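Local coordinates for uncharacterized protein Atu2773 (Agrobacterium tumefaciens, PDB 2QV5), which is of unknown function but belongs to the divergent polysaccharide deacetylase family, and so may act on a carbohydrate substrate, at residues A[6-11]-A[152-157]; A[31-36]-A[242-247]; A[52-57]-A[226-231]; A[60-65]-A[83-88]. One frame throughout, in Å; residues are numbered along the deposited sequence. Where two conformers were deposited one is given.

Contact 1 of 4, residues A[6-11]-A[152-157]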
loop_
_atom_site.group_PDB
_atom_site.type_symbol
_atom_site.label_atom_id
_atom_site.label_comp_id
_atom_site.label_asym_id
_atom_site.label_seq_id
_atom_site.Cartn_x
_atom_site.Cartn_y
_atom_site.Cartn_z
ATOM N N LEU A 6 11.662 6.636 13.012
ATOM C CA LEU A 6 10.251 6.344 12.814
ATOM C C LEU A 6 9.542 7.613 12.338
ATOM O O LEU A 6 9.933 8.718 12.731
ATOM C CB LEU A 6 9.627 5.841 14.114
ATOM C CG LEU A 6 10.268 4.635 14.805
ATOM C CD1 LEU A 6 9.509 4.357 16.095
ATOM C CD2 LEU A 6 10.250 3.420 13.906
ATOM N N PRO A 7 8.514 7.463 11.475
ATOM C CA PRO A 7 7.731 8.643 11.124
ATOM C C PRO A 7 6.954 9.181 12.330
ATOM O O PRO A 7 6.475 8.417 13.171
ATOM C CB PRO A 7 6.784 8.162 10.008
ATOM C CG PRO A 7 6.976 6.702 9.872
ATOM C CD PRO A 7 8.054 6.234 10.805
ATOM N N VAL A 8 6.892 10.503 12.420
ATOM C CA VAL A 8 6.135 11.201 13.440
ATOM C C VAL A 8 5.447 12.396 12.797
ATOM O O VAL A 8 5.876 12.886 11.750
ATOM C CB VAL A 8 7.024 11.701 14.636
ATOM C CG1 VAL A 8 7.245 10.602 15.656
ATOM C CG2 VAL A 8 8.344 12.285 14.158
ATOM N N VAL A 9 4.370 12.844 13.426
ATOM C CA VAL A 9 3.740 14.109 13.085
ATOM C C VAL A 9 4.693 15.197 13.570
ATOM O O VAL A 9 5.196 15.119 14.697
ATOM C CB VAL A 9 2.375 14.229 13.780
ATOM C CG1 VAL A 9 1.709 15.549 13.466
ATOM C CG2 VAL A 9 1.478 13.079 13.372
ATOM N N GLY A 10 4.965 16.183 12.710
ATOM C CA GLY A 10 5.819 17.316 13.062
ATOM C C GLY A 10 5.270 18.217 14.160
ATOM O O GLY A 10 4.111 18.085 14.574
ATOM N N ALA A 11 6.109 19.141 14.631
ATOM C CA ALA A 11 5.715 20.089 15.681
ATOM C C ALA A 11 4.556 20.968 15.204
ATOM O O ALA A 11 3.657 21.300 15.973
ATOM C CB ALA A 11 6.907 20.944 16.106
ATOM N N GLY A 152 -1.797 5.253 13.318
ATOM C CA GLY A 152 -2.677 6.413 13.290
ATOM C C GLY A 152 -2.060 7.653 13.914
ATOM O O GLY A 152 -2.152 8.745 13.349
ATOM N N LYS A 153 -1.379 7.475 15.049
ATOM C CA LYS A 153 -0.804 8.596 15.799
ATOM C C LYS A 153 0.420 9.227 15.125
ATOM O O LYS A 153 0.770 10.367 15.423
ATOM C CB LYS A 153 -0.472 8.177 17.238
ATOM C CG LYS A 153 0.941 7.637 17.424
ATOM C CD LYS A 153 1.171 7.070 18.813
ATOM C CE LYS A 153 2.525 6.390 18.885
ATOM N NZ LYS A 153 2.514 5.322 19.927
ATOM N N ARG A 154 1.051 8.480 14.215
ATOM C CA ARG A 154 2.241 8.936 13.494
ATOM C C ARG A 154 1.901 9.630 12.195
ATOM O O ARG A 154 2.795 9.949 11.411
ATOM C CB ARG A 154 3.157 7.761 13.186
ATOM C CG ARG A 154 3.674 7.138 14.438
ATOM C CD ARG A 154 4.530 5.926 14.152
ATOM N NE ARG A 154 4.906 5.353 15.431
ATOM C CZ ARG A 154 5.888 5.804 16.202
ATOM N NH1 ARG A 154 6.649 6.835 15.831
ATOM N NH2 ARG A 154 6.115 5.210 17.356
ATOM N N GLY A 155 0.615 9.855 11.963
ATOM C CA GLY A 155 0.184 10.611 10.797
ATOM C C GLY A 155 0.260 9.826 9.501
ATOM O O GLY A 155 0.386 10.411 8.422
ATOM N N LEU A 156 0.184 8.503 9.605
ATOM C CA LEU A 156 0.232 7.622 8.451
ATOM C C LEU A 156 -1.162 7.082 8.139
ATOM O O LEU A 156 -1.993 6.905 9.046
ATOM C CB LEU A 156 1.164 6.428 8.726
ATOM C CG LEU A 156 2.645 6.680 9.019
ATOM C CD1 LEU A 156 3.264 5.499 9.780
ATOM C CD2 LEU A 156 3.390 6.938 7.717
ATOM N N LEU A 157 -1.407 6.805 6.859
ATOM C CA LEU A 157 -2.645 6.157 6.437
ATOM C C LEU A 157 -2.457 4.654 6.481
ATOM O O LEU A 157 -1.329 4.182 6.427
ATOM C CB LEU A 157 -3.031 6.595 5.019
ATOM C CG LEU A 157 -2.171 6.202 3.810
ATOM C CD1 LEU A 157 -2.551 4.844 3.225
ATOM C CD2 LEU A 157 -2.392 7.258 2.777
HETATM O O HOH W 1 3.538 11.233 15.821
#
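Arg154 reaches along the N-terminal arm of the chain and hydrogen-bonds to the carbonyl of Pro7, fastening the irregular 6-11 segment to the loop where helix 141-153 gives way to strand 157-160. That strand belongs to a curled parallel sheet of an alpha/beta fold, consistent with the distorted barrel of polysaccharide deacetylases. NH1 of Arg154 lies 3.1 Å from Pro7 O with an almost straight N-H···O angle of 170°, and the oxygen sits at the edge of the guanidinium, practically in its plane, although the donor is tilted from the plane of the carbonyl itself. The extended Arg154 side chain, with CG anti to the carbonyl carbon (chi1 -64°), runs past the same oxygen, so that CB, CG and CD also border it. Over one face of the guanidinium lies Leu6, whose CD1 is 3.7 Å from Arg154 NH2. Val8 adds an oblique contact through CG1.

The Pro7 ring and Val9 pack on the turn itself. The ring crosses the Leu156 side chain at about a right angle, Pro7 CG to Leu156 CD1 3.9 Å, while Val9 CG2 rests on the backbone of Lys153, Arg154 and Gly155. Gly155 turns through a positive phi of 76°, and its backbone N lies 3.6 Å from Val9 CG2. A water bridges the segments here, accepting from Val9 N at 3.0 Å and donating to Lys153 O at 2.9 Å.

Further out, His117 and Met120 of helix 109-120 pack against Leu6. Asp150 helps to orient the guanidinium, its OD2 forming a salt bridge with Arg154 NE.

Contact 2 of 4, residues A[31-36]-A[242-247]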
loop_
_atom_site.group_PDB
_atom_site.type_symbol
_atom_site.label_atom_id
_atom_site.label_comp_id
_atom_site.label_asym_id
_atom_site.label_seq_id
_atom_site.Cartn_x
_atom_site.Cartn_y
_atom_site.Cartn_z
ATOM N N ARG A 31 -11.213 9.525 -10.252
ATOM C CA ARG A 31 -9.814 9.340 -9.863
ATOM C C ARG A 31 -9.546 7.884 -9.541
ATOM O O ARG A 31 -10.435 7.185 -9.052
ATOM C CB ARG A 31 -9.471 10.188 -8.641
ATOM C CG ARG A 31 -9.514 11.686 -8.840
ATOM C CD ARG A 31 -9.189 12.398 -7.540
ATOM N NE ARG A 31 -10.222 12.178 -6.521
ATOM C CZ ARG A 31 -10.083 12.470 -5.227
ATOM N NH1 ARG A 31 -8.960 13.003 -4.780
ATOM N NH2 ARG A 31 -11.062 12.215 -4.373
ATOM N N VAL A 32 -8.325 7.433 -9.817
ATOM C CA VAL A 32 -7.942 6.044 -9.559
ATOM C C VAL A 32 -6.563 6.053 -8.902
ATOM O O VAL A 32 -5.690 6.782 -9.358
ATOM C CB VAL A 32 -7.892 5.225 -10.896
ATOM C CG1 VAL A 32 -7.058 3.957 -10.767
ATOM C CG2 VAL A 32 -9.304 4.859 -11.387
ATOM N N ALA A 33 -6.372 5.279 -7.831
ATOM C CA ALA A 33 -5.020 4.980 -7.331
ATOM C C ALA A 33 -4.723 3.521 -7.635
ATOM O O ALA A 33 -5.618 2.681 -7.593
ATOM C CB ALA A 33 -4.883 5.243 -5.828
ATOM N N ILE A 34 -3.478 3.230 -7.990
ATOM C CA ILE A 34 -3.045 1.842 -8.219
ATOM C C ILE A 34 -1.767 1.659 -7.431
ATOM O O ILE A 34 -0.843 2.462 -7.570
ATOM C CB ILE A 34 -2.777 1.515 -9.721
ATOM C CG1 ILE A 34 -4.073 1.524 -10.538
ATOM C CG2 ILE A 34 -2.085 0.134 -9.861
ATOM C CD1 ILE A 34 -3.863 1.826 -12.019
ATOM N N VAL A 35 -1.741 0.636 -6.579
ATOM C CA VAL A 35 -0.549 0.265 -5.852
ATOM C C VAL A 35 0.076 -0.990 -6.462
ATOM O O VAL A 35 -0.581 -2.030 -6.613
ATOM C CB VAL A 35 -0.851 0.026 -4.350
ATOM C CG1 VAL A 35 0.434 -0.211 -3.554
ATOM C CG2 VAL A 35 -1.627 1.185 -3.779
ATOM N N VAL A 36 1.349 -0.884 -6.826
ATOM C CA VAL A 36 2.109 -2.059 -7.210
ATOM C C VAL A 36 3.065 -2.341 -6.057
ATOM O O VAL A 36 3.965 -1.547 -5.767
ATOM C CB VAL A 36 2.853 -1.888 -8.559
ATOM C CG1 VAL A 36 3.686 -3.145 -8.868
ATOM C CG2 VAL A 36 1.864 -1.637 -9.688
ATOM N N VAL A 242 -3.994 9.129 -9.262
ATOM C CA VAL A 242 -3.469 9.913 -8.152
ATOM C C VAL A 242 -2.823 8.989 -7.124
ATOM O O VAL A 242 -3.116 7.795 -7.101
ATOM C CB VAL A 242 -4.578 10.773 -7.477
ATOM C CG1 VAL A 242 -5.247 11.696 -8.501
ATOM C CG2 VAL A 242 -5.640 9.899 -6.799
ATOM N N GLY A 243 -1.945 9.534 -6.287
ATOM C CA GLY A 243 -1.401 8.777 -5.144
ATOM C C GLY A 243 -2.504 8.325 -4.199
ATOM O O GLY A 243 -3.559 8.967 -4.120
ATOM N N VAL A 244 -2.273 7.212 -3.500
ATOM C CA VAL A 244 -3.228 6.668 -2.518
ATOM C C VAL A 244 -3.685 7.697 -1.477
ATOM O O VAL A 244 -4.871 7.741 -1.139
ATOM C CB VAL A 244 -2.671 5.391 -1.826
ATOM C CG1 VAL A 244 -3.397 5.078 -0.528
ATOM C CG2 VAL A 244 -2.820 4.219 -2.761
ATOM N N SER A 245 -2.751 8.523 -0.995
ATOM C CA SER A 245 -3.060 9.565 -0.006
ATOM C C SER A 245 -4.161 10.520 -0.456
ATOM O O SER A 245 -4.925 11.022 0.369
ATOM C CB SER A 245 -1.812 10.368 0.352
ATOM O OG SER A 245 -2.138 11.375 1.289
ATOM N N ALA A 246 -4.234 10.783 -1.759
ATOM C CA ALA A 246 -5.280 11.688 -2.295
ATOM C C ALA A 246 -6.689 11.115 -2.090
ATOM O O ALA A 246 -7.668 11.866 -2.004
ATOM C CB ALA A 246 -5.039 11.995 -3.747
ATOM N N LEU A 247 -6.768 9.791 -1.958
ATOM C CA LEU A 247 -8.052 9.093 -1.880
ATOM C C LEU A 247 -8.458 8.664 -0.483
ATOM O O LEU A 247 -9.646 8.585 -0.185
ATOM C CB LEU A 247 -8.031 7.856 -2.768
ATOM C CG LEU A 247 -7.880 8.042 -4.266
ATOM C CD1 LEU A 247 -8.185 6.720 -4.945
ATOM C CD2 LEU A 247 -8.800 9.134 -4.755
HETATM O O HOH W 2 -1.495 5.670 -7.520
#
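Arg31 and Leu247 run alongside each other, pointing opposite ways, where strand 30-39 meets the short, weakly bonded helical turn at about 244-247. The Arg31 chain bends at its third torsion (chi3 -66°), which turns the guanidinium so that Leu247 CD2 sits over the centre of one face, 3.6 Å from Arg31 CZ. NH1 of Arg31 also makes a weak hydrogen bond to Ala246 O (3.3 Å, 128°). Trp24 adds a cation-pi contact to the same arginine.

Ala33, next on this side of the strand, meets three groups of 242-247: its CB touches Leu247 CD1 at 3.7 Å, Val244 CG2 at 3.8 Å and the carbonyl oxygen of Val242. Beyond it Val35 CG2 presses on Val244 CG2 at 3.4 Å, tighter than usual for two methyls.

Val242 adds the backbone link. Its N donates to Val32 O (2.9 Å), and its O lies 2.7 Å from a water that accepts from Ile34 N and probably donates to Val242 O.

The last strand, 239-241, pairs with strand 30-39 of the parallel sheet, and the helical turn after it closes over that strand, which also runs between strands 58-62 and 212-218. Val32 and Ile34, on the other face, pack on helix 193-210, whereas Val244 packs on Leu157 of strand 157-160.

Contact 3 of 4, residues A[52-57]-A[226-231]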
loop_
_atom_site.group_PDB
_atom_site.type_symbol
_atom_site.label_atom_id
_atom_site.label_comp_id
_atom_site.label_asym_id
_atom_site.label_seq_id
_atom_site.Cartn_x
_atom_site.Cartn_y
_atom_site.Cartn_z
ATOM N N ASP A 52 9.409 1.170 -15.745
ATOM C CA ASP A 52 8.205 1.114 -16.582
ATOM C C ASP A 52 6.950 1.839 -16.094
ATOM O O ASP A 52 6.178 2.342 -16.915
ATOM C CB ASP A 52 7.835 -0.338 -16.902
ATOM C CG ASP A 52 8.853 -1.031 -17.792
ATOM O OD1 ASP A 52 9.779 -0.366 -18.311
ATOM O OD2 ASP A 52 8.724 -2.261 -17.959
ATOM N N LEU A 53 6.709 1.857 -14.783
ATOM C CA LEU A 53 5.472 2.451 -14.266
ATOM C C LEU A 53 5.592 3.974 -14.271
ATOM O O LEU A 53 6.640 4.496 -13.926
ATOM C CB LEU A 53 5.140 1.936 -12.856
ATOM C CG LEU A 53 4.900 0.419 -12.747
ATOM C CD1 LEU A 53 5.102 -0.088 -11.334
ATOM C CD2 LEU A 53 3.521 0.031 -13.252
ATOM N N PRO A 54 4.528 4.685 -14.694
ATOM C CA PRO A 54 4.515 6.142 -14.551
ATOM C C PRO A 54 4.462 6.545 -13.069
ATOM O O PRO A 54 3.979 5.753 -12.236
ATOM C CB PRO A 54 3.234 6.549 -15.290
ATOM C CG PRO A 54 2.368 5.354 -15.212
ATOM C CD PRO A 54 3.301 4.197 -15.350
ATOM N N PRO A 55 4.986 7.746 -12.729
ATOM C CA PRO A 55 5.101 8.206 -11.328
ATOM C C PRO A 55 3.787 8.307 -10.550
ATOM O O PRO A 55 3.804 8.447 -9.330
ATOM C CB PRO A 55 5.719 9.599 -11.458
ATOM C CG PRO A 55 5.563 9.988 -12.865
ATOM C CD PRO A 55 5.570 8.721 -13.664
ATOM N N GLU A 56 2.669 8.250 -11.264
ATOM C CA GLU A 56 1.344 8.341 -10.656
ATOM C C GLU A 56 0.968 7.041 -9.957
ATOM O O GLU A 56 0.067 7.026 -9.137
ATOM C CB GLU A 56 0.299 8.677 -11.716
ATOM C CG GLU A 56 0.340 10.126 -12.219
ATOM C CD GLU A 56 1.313 10.339 -13.385
ATOM O OE1 GLU A 56 2.038 9.388 -13.772
ATOM O OE2 GLU A 56 1.353 11.472 -13.912
ATOM N N VAL A 57 1.655 5.956 -10.308
ATOM C CA VAL A 57 1.442 4.656 -9.685
ATOM C C VAL A 57 2.147 4.635 -8.334
ATOM O O VAL A 57 3.355 4.902 -8.228
ATOM C CB VAL A 57 1.924 3.514 -10.608
ATOM C CG1 VAL A 57 1.793 2.135 -9.930
ATOM C CG2 VAL A 57 1.138 3.529 -11.915
ATOM N N ALA A 226 0.981 -4.344 -18.025
ATOM C CA ALA A 226 -0.437 -4.009 -18.189
ATOM C C ALA A 226 -0.801 -2.716 -17.482
ATOM O O ALA A 226 -1.517 -1.902 -18.042
ATOM C CB ALA A 226 -1.334 -5.143 -17.685
ATOM N N ILE A 227 -0.305 -2.543 -16.255
ATOM C CA ILE A 227 -0.562 -1.336 -15.463
ATOM C C ILE A 227 0.125 -0.115 -16.064
ATOM O O ILE A 227 -0.497 0.936 -16.173
ATOM C CB ILE A 227 -0.207 -1.549 -13.964
ATOM C CG1 ILE A 227 -1.192 -2.547 -13.344
ATOM C CG2 ILE A 227 -0.200 -0.229 -13.152
ATOM C CD1 ILE A 227 -0.781 -3.020 -12.017
ATOM N N SER A 228 1.375 -0.256 -16.504
ATOM C CA SER A 228 2.058 0.858 -17.178
ATOM C C SER A 228 1.255 1.393 -18.360
ATOM O O SER A 228 1.016 2.596 -18.454
ATOM C CB SER A 228 3.453 0.458 -17.662
ATOM O OG SER A 228 4.279 0.100 -16.570
ATOM N N LYS A 229 0.840 0.490 -19.242
ATOM C CA LYS A 229 0.089 0.848 -20.445
ATOM C C LYS A 229 -1.276 1.492 -20.131
ATOM O O LYS A 229 -1.607 2.551 -20.678
ATOM C CB LYS A 229 -0.087 -0.397 -21.311
ATOM C CG LYS A 229 -0.856 -0.183 -22.609
ATOM C CD LYS A 229 -1.141 -1.525 -23.274
ATOM C CE LYS A 229 -1.847 -1.363 -24.610
ATOM N NZ LYS A 229 -2.968 -0.380 -24.550
ATOM N N TRP A 230 -2.054 0.843 -19.256
ATOM C CA TRP A 230 -3.377 1.334 -18.860
ATOM C C TRP A 230 -3.328 2.727 -18.187
ATOM O O TRP A 230 -4.124 3.609 -18.537
ATOM C CB TRP A 230 -4.067 0.309 -17.947
ATOM C CG TRP A 230 -5.527 0.599 -17.683
ATOM C CD1 TRP A 230 -6.595 0.152 -18.400
ATOM C CD2 TRP A 230 -6.061 1.410 -16.627
ATOM N NE1 TRP A 230 -7.764 0.632 -17.859
ATOM C CE2 TRP A 230 -7.463 1.410 -16.770
ATOM C CE3 TRP A 230 -5.490 2.136 -15.572
ATOM C CZ2 TRP A 230 -8.310 2.110 -15.896
ATOM C CZ3 TRP A 230 -6.331 2.839 -14.708
ATOM C CH2 TRP A 230 -7.727 2.816 -14.877
ATOM N N SER A 231 -2.389 2.918 -17.249
ATOM C CA SER A 231 -2.283 4.186 -16.527
ATOM C C SER A 231 -1.858 5.338 -17.437
ATOM O O SER A 231 -2.287 6.476 -17.230
ATOM C CB SER A 231 -1.356 4.073 -15.306
ATOM O OG SER A 231 -0.118 3.483 -15.648
#
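Ser228 OG stands anti to its carbonyl carbon (chi1 -62°) and Leu53 CG does the same (chi1 -61°), and these two settings bring Ser228 OG and Leu53 CD2 to 3.4 Å. The same oxygen lies 3.0 Å from Asp52 O, but its hydrogen bond goes to Ile224 O, one turn back in helix 221-233; the Asp52 carbonyl is bonded instead by Arg232.

Ser231 also bonds one turn back, but from a different rotamer. In one of its two conformers (chi1 50°) OG sits between the backbone N and the carbonyl carbon and donates to Ile227 O. That carbonyl also accepts the helical bond from Ser231 N, the two donors reaching it from opposite faces of its plane. In this conformer the hydroxyl faces the Pro54 ring.

Beside them, Ile227 CG2 packs obliquely on Leu53 CD2 (3.7 Å) and more loosely on Val57 CG2. A type I turn from Pro54 to Val57 brings Val57 round to this side.

The contact thus sets the loop leading from helix 43-52 into strand 58-62 against helix 221-233, which flanks the sheet of this alpha/beta fold. Inward, Val57 and Ile227 both touch Val36 of strand 30-39, and Trp230 reaches Ile34 of that strand, Ile241 and helix 193-210.

Contact 4 of 4, residues A[60-65]-A[83-88]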
loop_
_atom_site.group_PDB
_atom_site.type_symbol
_atom_site.label_atom_id
_atom_site.label_comp_id
_atom_site.label_asym_id
_atom_site.label_seq_id
_atom_site.Cartn_x
_atom_site.Cartn_y
_atom_site.Cartn_z
ATOM N N GLY A 60 4.428 -0.070 -3.367
ATOM C CA GLY A 60 4.511 -0.696 -2.051
ATOM C C GLY A 60 5.859 -1.371 -1.878
ATOM O O GLY A 60 6.279 -2.158 -2.742
ATOM N N PHE A 61 6.547 -1.040 -0.787
ATOM C CA PHE A 61 7.886 -1.576 -0.527
ATOM C C PHE A 61 7.784 -2.688 0.503
ATOM O O PHE A 61 7.163 -2.513 1.542
ATOM C CB PHE A 61 8.824 -0.465 -0.027
ATOM C CG PHE A 61 9.418 0.341 -1.131
ATOM C CD1 PHE A 61 8.605 1.056 -2.007
ATOM C CD2 PHE A 61 10.784 0.360 -1.325
ATOM C CE1 PHE A 61 9.135 1.782 -3.054
ATOM C CE2 PHE A 61 11.323 1.091 -2.364
ATOM C CZ PHE A 61 10.494 1.813 -3.231
ATOM N N ALA A 62 8.381 -3.837 0.199
ATOM C CA ALA A 62 8.324 -4.977 1.102
ATOM C C ALA A 62 9.318 -4.756 2.222
ATOM O O ALA A 62 10.490 -4.481 1.969
ATOM C CB ALA A 62 8.648 -6.235 0.365
ATOM N N ALA A 63 8.857 -4.877 3.462
ATOM C CA ALA A 63 9.727 -4.598 4.616
ATOM C C ALA A 63 10.900 -5.587 4.681
ATOM O O ALA A 63 12.006 -5.208 5.033
ATOM C CB ALA A 63 8.931 -4.609 5.903
ATOM N N SER A 64 10.648 -6.837 4.291
ATOM C CA SER A 64 11.685 -7.878 4.219
ATOM C C SER A 64 12.542 -7.838 2.942
ATOM O O SER A 64 13.346 -8.746 2.710
ATOM C CB SER A 64 11.037 -9.259 4.343
ATOM O OG SER A 64 10.101 -9.467 3.293
ATOM N N GLY A 65 12.370 -6.803 2.120
ATOM C CA GLY A 65 13.087 -6.687 0.847
ATOM C C GLY A 65 14.550 -6.290 0.987
ATOM O O GLY A 65 15.025 -6.019 2.093
ATOM N N LEU A 83 4.331 3.390 -0.282
ATOM C CA LEU A 83 3.755 2.773 0.931
ATOM C C LEU A 83 4.699 1.698 1.467
ATOM O O LEU A 83 5.411 1.051 0.689
ATOM C CB LEU A 83 2.396 2.145 0.635
ATOM C CG LEU A 83 1.249 3.076 0.230
ATOM C CD1 LEU A 83 -0.002 2.305 -0.063
ATOM C CD2 LEU A 83 0.965 4.105 1.310
ATOM N N LEU A 84 4.708 1.512 2.787
ATOM C CA LEU A 84 5.455 0.421 3.407
ATOM C C LEU A 84 4.558 -0.801 3.633
ATOM O O LEU A 84 3.541 -0.692 4.292
ATOM C CB LEU A 84 6.014 0.875 4.756
ATOM C CG LEU A 84 6.871 -0.128 5.535
ATOM C CD1 LEU A 84 8.081 -0.615 4.713
ATOM C CD2 LEU A 84 7.302 0.523 6.817
ATOM N N GLN A 85 4.942 -1.958 3.101
ATOM C CA GLN A 85 4.173 -3.192 3.346
ATOM C C GLN A 85 4.636 -3.905 4.610
ATOM O O GLN A 85 5.798 -4.300 4.715
ATOM C CB GLN A 85 4.268 -4.162 2.180
ATOM C CG GLN A 85 3.485 -3.771 0.972
ATOM C CD GLN A 85 3.800 -4.641 -0.234
ATOM O OE1 GLN A 85 4.898 -4.588 -0.780
ATOM N NE2 GLN A 85 2.826 -5.437 -0.660
ATOM N N ILE A 86 3.713 -4.098 5.543
ATOM C CA ILE A 86 4.006 -4.718 6.825
ATOM C C ILE A 86 3.548 -6.175 6.840
ATOM O O ILE A 86 2.366 -6.447 6.636
ATOM C CB ILE A 86 3.314 -3.939 7.970
ATOM C CG1 ILE A 86 3.772 -2.479 7.970
ATOM C CG2 ILE A 86 3.593 -4.588 9.327
ATOM C CD1 ILE A 86 5.247 -2.321 8.251
ATOM N N PRO A 87 4.480 -7.118 7.080
ATOM C CA PRO A 87 4.108 -8.539 7.154
ATOM C C PRO A 87 3.207 -8.850 8.362
ATOM O O PRO A 87 3.574 -8.553 9.496
ATOM C CB PRO A 87 5.464 -9.256 7.274
ATOM C CG PRO A 87 6.401 -8.247 7.802
ATOM C CD PRO A 87 5.924 -6.911 7.294
ATOM N N LEU A 88 2.031 -9.419 8.100
ATOM C CA LEU A 88 1.059 -9.764 9.145
ATOM C C LEU A 88 0.675 -11.242 9.065
ATOM O O LEU A 88 0.741 -11.835 7.992
ATOM C CB LEU A 88 -0.197 -8.899 9.035
ATOM C CG LEU A 88 -0.137 -7.367 9.070
ATOM C CD1 LEU A 88 -1.560 -6.850 8.949
ATOM C CD2 LEU A 88 0.489 -6.846 10.348
#
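Phe61 anchors a parallel strand pairing through both of its backbone polar atoms: its N donates to Leu83 O and its O accepts from Gln85 N, each at 2.8 Å. This is the sheet register of a beta-alpha-beta unit, with Gly60, Phe61 and Ala62 opposite Leu83, Leu84 and Gln85. The pairing frays beyond Ala62, where Ala63 N makes only a weak bond to Gln85 O (3.4 Å, 139°), and the chain leaves the sheet through a type I turn from Ala62 to Gly65. At the other end a CA-H···O contact from Gly60 to Leu83 O supplements the ordinary bonds.

Among the side chains, Gln85 lies against its neighbour strand. With CG anti to the carbonyl carbon (chi1 -74°) and the chain extended beyond it, the amide is laid alongside Gly60, on the face shared with Ala62. Gln85 OE1 comes to 3.4 Å from Gly60 O, but both are acceptors; OE1 accepts a hydrogen bond from Gly38 N of strand 30-39. Because Gly60 has no side chain, the amide can lie close to the backbone here.

Two apolar contacts follow, both made by Ala63 CB, which approaches the Pro87 ring at CD (4.0 Å) and, more distantly, Leu84 CD1.

On the face carrying Phe61 and Leu84, the phenyl ring turns away from strand 82-88 to pack on Leu68, Trp71 and Ala75 of the connecting helix 68-78. Strand 58-62 continues the sheet to strand 30-39, and strand 82-88 to strand 128-131.

From the N terminus, the arm at 6-11 is tied by contact 1 to the end of helix 141-153, closing a loop of 140 residues. Strand 30-39 follows, and contact 2 joins it to the C-terminal 242-247 segment, closing the longest loop; contacts 1 and 2 therefore cross. Contact 3, from 52-57 to helix 221-233, lies within the span of contact 2 and also crosses contact 1. Contact 4 is local, pairing adjacent strands, and falls within all three larger loops. Val36 O probably hydrogen-bonds Gly60 N, linking contacts 2 and 4 through the sheet, while Leu83 of contact 4 touches both Leu157 of contact 1 and Val35 of contact 2.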